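Local coordinates for hypothetical protein PH1952 (PDB 1ZJJ), which is probably a magnesium-dependent phosphatase of the haloacid dehalogenase (HAD) superfamily, although its substrate is not established, at residues A37-N42 with E194-M199; A173-V176 with V180-I183. One frame throughout, in Å; residues are numbered along the deposited sequence.

Contact 1: A37-N42 with E194-M199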
loop_
_atom_site.group_PDB
_atom_site.type_symbol
_atom_site.label_atom_id
_atom_site.label_comp_id
_atom_site.label_asym_id
_atom_site.label_seq_id
_atom_site.Cartn_x
_atom_site.Cartn_y
_atom_site.Cartn_z
ATOM N N ALA B 37 15.600 -25.918 -12.427
ATOM C CA ALA B 37 14.918 -25.612 -11.178
ATOM C C ALA B 37 13.741 -24.703 -11.477
ATOM O O ALA B 37 13.732 -23.993 -12.482
ATOM C CB ALA B 37 15.873 -24.937 -10.208
ATOM N N PHE B 38 12.737 -24.748 -10.611
ATOM C CA PHE B 38 11.560 -23.915 -10.770
ATOM C C PHE B 38 11.713 -22.773 -9.765
ATOM O O PHE B 38 12.165 -22.983 -8.631
ATOM C CB PHE B 38 10.297 -24.744 -10.520
ATOM C CG PHE B 38 10.120 -25.898 -11.490
ATOM C CD1 PHE B 38 10.859 -25.960 -12.670
ATOM C CD2 PHE B 38 9.194 -26.904 -11.234
ATOM C CE1 PHE B 38 10.679 -27.008 -13.582
ATOM C CE2 PHE B 38 9.004 -27.956 -12.140
ATOM C CZ PHE B 38 9.750 -28.006 -13.317
ATOM N N LEU B 39 11.348 -21.568 -10.181
ATOM C CA LEU B 39 11.519 -20.403 -9.330
ATOM C C LEU B 39 10.287 -19.510 -9.301
ATOM O O LEU B 39 10.036 -18.773 -10.256
ATOM C CB LEU B 39 12.733 -19.604 -9.835
ATOM C CG LEU B 39 13.245 -18.413 -9.013
ATOM C CD1 LEU B 39 13.905 -18.946 -7.754
ATOM C CD2 LEU B 39 14.252 -17.591 -9.821
ATOM N N THR B 40 9.531 -19.568 -8.204
ATOM C CA THR B 40 8.327 -18.753 -8.066
ATOM C C THR B 40 8.427 -17.673 -6.982
ATOM O O THR B 40 8.983 -17.912 -5.904
ATOM C CB THR B 40 7.091 -19.627 -7.755
ATOM O OG1 THR B 40 5.938 -18.789 -7.621
ATOM C CG2 THR B 40 7.289 -20.408 -6.461
ATOM N N ASN B 41 7.893 -16.487 -7.284
ATOM C CA ASN B 41 7.862 -15.360 -6.366
ATOM C C ASN B 41 6.773 -15.541 -5.311
ATOM O O ASN B 41 6.699 -14.817 -4.327
ATOM C CB ASN B 41 7.596 -14.091 -7.178
ATOM C CG ASN B 41 8.898 -13.378 -7.434
ATOM O OD1 ASN B 41 9.976 -13.846 -7.079
ATOM N ND2 ASN B 41 8.784 -12.204 -8.079
ATOM N N ASN B 42 5.894 -16.509 -5.539
ATOM C CA ASN B 42 4.780 -16.737 -4.624
ATOM C C ASN B 42 5.293 -17.355 -3.324
ATOM O O ASN B 42 6.055 -18.317 -3.349
ATOM C CB ASN B 42 3.743 -17.656 -5.279
ATOM C CG ASN B 42 2.372 -17.539 -4.639
ATOM O OD1 ASN B 42 2.220 -17.720 -3.432
ATOM N ND2 ASN B 42 1.365 -17.232 -5.452
ATOM N N GLU B 194 21.006 -15.028 -5.712
ATOM C CA GLU B 194 21.987 -15.624 -4.820
ATOM C C GLU B 194 21.592 -17.061 -4.519
ATOM O O GLU B 194 22.444 -17.940 -4.447
ATOM C CB GLU B 194 22.100 -14.812 -3.525
ATOM C CG GLU B 194 22.999 -15.446 -2.487
ATOM C CD GLU B 194 23.285 -14.525 -1.314
ATOM O OE1 GLU B 194 22.342 -13.887 -0.809
ATOM O OE2 GLU B 194 24.456 -14.450 -0.892
ATOM N N VAL B 195 20.296 -17.305 -4.355
ATOM C CA VAL B 195 19.825 -18.661 -4.077
ATOM C C VAL B 195 20.004 -19.600 -5.273
ATOM O O VAL B 195 20.437 -20.739 -5.116
ATOM C CB VAL B 195 18.345 -18.659 -3.640
ATOM C CG1 VAL B 195 17.829 -20.083 -3.537
ATOM C CG2 VAL B 195 18.217 -17.971 -2.288
ATOM N N VAL B 196 19.664 -19.119 -6.464
ATOM C CA VAL B 196 19.815 -19.916 -7.681
ATOM C C VAL B 196 21.286 -20.276 -7.876
ATOM O O VAL B 196 21.625 -21.416 -8.170
ATOM C CB VAL B 196 19.318 -19.131 -8.927
ATOM C CG1 VAL B 196 19.727 -19.858 -10.205
ATOM C CG2 VAL B 196 17.801 -18.969 -8.878
ATOM N N ARG B 197 22.151 -19.283 -7.704
ATOM C CA ARG B 197 23.589 -19.458 -7.870
ATOM C C ARG B 197 24.201 -20.474 -6.939
ATOM O O ARG B 197 25.117 -21.210 -7.301
ATOM C CB ARG B 197 24.306 -18.127 -7.669
ATOM C CG ARG B 197 24.775 -17.538 -8.954
ATOM C CD ARG B 197 25.628 -18.551 -9.670
ATOM N NE ARG B 197 25.816 -18.190 -11.060
ATOM C CZ ARG B 197 26.033 -19.050 -12.043
ATOM N NH1 ARG B 197 26.089 -20.353 -11.814
ATOM N NH2 ARG B 197 26.204 -18.581 -13.260
ATOM N N GLU B 198 23.701 -20.467 -5.717
ATOM C CA GLU B 198 24.138 -21.361 -4.666
ATOM C C GLU B 198 23.821 -22.810 -5.058
ATOM O O GLU B 198 24.586 -23.728 -4.771
ATOM C CB GLU B 198 23.414 -20.942 -3.364
ATOM C CG GLU B 198 23.352 -21.959 -2.238
ATOM C CD GLU B 198 24.704 -22.374 -1.739
ATOM O OE1 GLU B 198 25.664 -21.587 -1.859
ATOM O OE2 GLU B 198 24.810 -23.508 -1.225
ATOM N N MET B 199 22.700 -22.996 -5.746
ATOM C CA MET B 199 22.272 -24.328 -6.182
ATOM C C MET B 199 23.067 -24.790 -7.413
ATOM O O MET B 199 23.451 -25.944 -7.520
ATOM C CB MET B 199 20.789 -24.320 -6.532
ATOM C CG MET B 199 20.249 -25.680 -6.937
ATOM S SD MET B 199 18.478 -25.654 -7.289
ATOM C CE MET B 199 17.866 -24.875 -5.802
#
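L39 meets V196 and A37 meets M199, with no flat group between them; the ring of F38 points from the other face of the strand, among L12, L54 and V61. The contact belongs to the Rossmann-like core of the HAD fold, where strand 36-40 runs in a parallel sheet between strands 2-6 and 66-68, and helix 190-199 covers one face. Contact is made at two points by apolar side chains. L39 and V196 cross at about a right angle, and both methyls of the leucine reach the same valine methyl: V196 CG2 is 3.9 Å from L39 CD2 and 4.1 Å from L39 CD1. The valine torsion (chi1 169°) puts CG2 beside the backbone N, anti to the carbonyl carbon, and it is this methyl that meets L39. M199 makes the second point of contact. Its chain is extended as far as SD, which lies 4.0 Å from A37 CB, and then bends at its last torsion. I5 of strand 2-6 touches both L39 and V196, and I67 of strand 66-68 packs on M199, so that the helix rests on three adjacent strands of the sheet.

Beyond L39 the strand leads toward the metal site: the side chain of L39 is about 6 Å from that of D7, a magnesium ligand, and about 10 Å from the ion. L39 O accepts a hydrogen bond from K187 NZ, while N41 OD1 takes one from K187 N and N41 ND2 gives one to D154 OD2. T40 stands where HAD phosphatases carry their motif II threonine or serine, and may play that part here. An ST turn ends the segment: T40 OG1 accepts from N42 N at 3.1 Å, with an N-H...O angle of 161°.

Contact 2: A173-V176 with V180-I183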
loop_
_atom_site.group_PDB
_atom_site.type_symbol
_atom_site.label_atom_id
_atom_site.label_comp_id
_atom_site.label_asym_id
_atom_site.label_seq_id
_atom_site.Cartn_x
_atom_site.Cartn_y
_atom_site.Cartn_z
ATOM N N ALA B 173 2.275 -0.492 1.014
ATOM C CA ALA B 173 1.581 0.156 2.123
ATOM C C ALA B 173 2.521 0.328 3.318
ATOM O O ALA B 173 2.554 1.388 3.939
ATOM C CB ALA B 173 0.367 -0.663 2.533
ATOM N N LEU B 174 3.292 -0.710 3.629
ATOM C CA LEU B 174 4.217 -0.652 4.757
ATOM C C LEU B 174 5.383 0.295 4.491
ATOM O O LEU B 174 5.905 0.919 5.415
ATOM C CB LEU B 174 4.720 -2.054 5.092
ATOM C CG LEU B 174 3.656 -2.929 5.752
ATOM C CD1 LEU B 174 4.198 -4.330 5.947
ATOM C CD2 LEU B 174 3.236 -2.308 7.092
ATOM N N LYS B 175 5.783 0.415 3.227
ATOM C CA LYS B 175 6.864 1.328 2.864
ATOM C C LYS B 175 6.411 2.757 3.179
ATOM O O LYS B 175 7.179 3.567 3.704
ATOM C CB LYS B 175 7.186 1.205 1.371
ATOM C CG LYS B 175 8.304 2.126 0.890
ATOM C CD LYS B 175 8.718 1.792 -0.543
ATOM C CE LYS B 175 7.567 2.009 -1.519
ATOM N NZ LYS B 175 7.847 1.512 -2.898
ATOM N N VAL B 176 5.157 3.058 2.853
ATOM C CA VAL B 176 4.593 4.379 3.111
ATOM C C VAL B 176 4.383 4.631 4.602
ATOM O O VAL B 176 4.669 5.719 5.098
ATOM C CB VAL B 176 3.248 4.560 2.373
ATOM C CG1 VAL B 176 2.512 5.795 2.889
ATOM C CG2 VAL B 176 3.512 4.699 0.891
ATOM N N VAL B 180 10.457 3.337 5.426
ATOM C CA VAL B 180 11.649 2.505 5.347
ATOM C C VAL B 180 11.649 1.734 4.023
ATOM O O VAL B 180 10.618 1.225 3.591
ATOM C CB VAL B 180 11.694 1.495 6.516
ATOM C CG1 VAL B 180 12.778 0.454 6.271
ATOM C CG2 VAL B 180 11.951 2.234 7.817
ATOM N N GLU B 181 12.813 1.653 3.390
ATOM C CA GLU B 181 12.960 0.953 2.117
ATOM C C GLU B 181 13.080 -0.548 2.383
ATOM O O GLU B 181 14.057 -1.000 2.966
ATOM C CB GLU B 181 14.212 1.462 1.407
ATOM C CG GLU B 181 14.288 1.115 -0.060
ATOM C CD GLU B 181 13.152 1.732 -0.848
ATOM O OE1 GLU B 181 12.938 2.959 -0.724
ATOM O OE2 GLU B 181 12.476 0.993 -1.593
ATOM N N PRO B 182 12.092 -1.343 1.942
ATOM C CA PRO B 182 12.145 -2.791 2.173
ATOM C C PRO B 182 13.225 -3.540 1.404
ATOM O O PRO B 182 13.640 -3.123 0.324
ATOM C CB PRO B 182 10.761 -3.258 1.752
ATOM C CG PRO B 182 10.456 -2.344 0.593
ATOM C CD PRO B 182 10.922 -0.984 1.119
ATOM N N ILE B 183 13.672 -4.651 1.975
ATOM C CA ILE B 183 14.649 -5.506 1.318
ATOM C C ILE B 183 13.758 -6.535 0.624
ATOM O O ILE B 183 13.120 -7.352 1.290
ATOM C CB ILE B 183 15.552 -6.193 2.349
ATOM C CG1 ILE B 183 16.440 -5.148 3.024
ATOM C CG2 ILE B 183 16.401 -7.256 1.683
ATOM C CD1 ILE B 183 17.276 -5.698 4.150
HETATM O O HOH W 1 10.598 2.701 -2.811
#
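The CA atoms of K175 and V180 are the nearest pair across the two segments, 5.5 Å apart, where the chain leaves helix 167-178 and doubles back in extended form through V180 and P182 to enter strand 183-184. This is an alpha-to-beta connection at the edge of a four-stranded parallel sheet, in what is probably the cap domain of a HAD phosphatase, of the type found in UmpH-like relatives. T178 helps to shape the turn, its OG1 bonding with both L174 O and V180 N.

Most of the contact is made by the aliphatic part of K175. With CG anti to the backbone N (chi1 180°), the lysine chain runs alongside the returning segment, its CG 3.7 Å from V180 O. Farther out, K175 CD packs 3.9 Å from CD of the P182 ring; the proline in turn touches F148 of the adjacent strand. The side chain of V180 touches F148 and I142, on strand 147-150 and helix 132-143. On the helix, A173 packs on A173 of the second subunit and V176 on its A155.

E181 starts out pointing away from the helix, but a bend at chi2 (62°) brings its carboxylate round until it lies beside the lysine, the two side chains pointing the same way. The opposite charges remain 4.8 Å apart between K175 NZ and E181 OE2, too far for direct pairing, though their attraction may favour this pose. A water joins them: it accepts from K175 NZ at 3.0 Å and donates to E181 OE2 at 2.8 Å.

The two contacts lie in different parts of the molecule, their centres 24 Å apart, and share no helix or strand. Contact 1 is largely buried and joins residues far apart in sequence, packing a helix on the central sheet that carries the magnesium site; its chemistry across the interface is purely apolar. Contact 2 is local, made between the last turns of one helix and the loop that follows it, and lies at the surface away from the metal. There an aliphatic lysine chain, a proline and a water-bridged pair of charges share the work. Along the chain, contact 2 falls inside the long excursion that contact 1 closes.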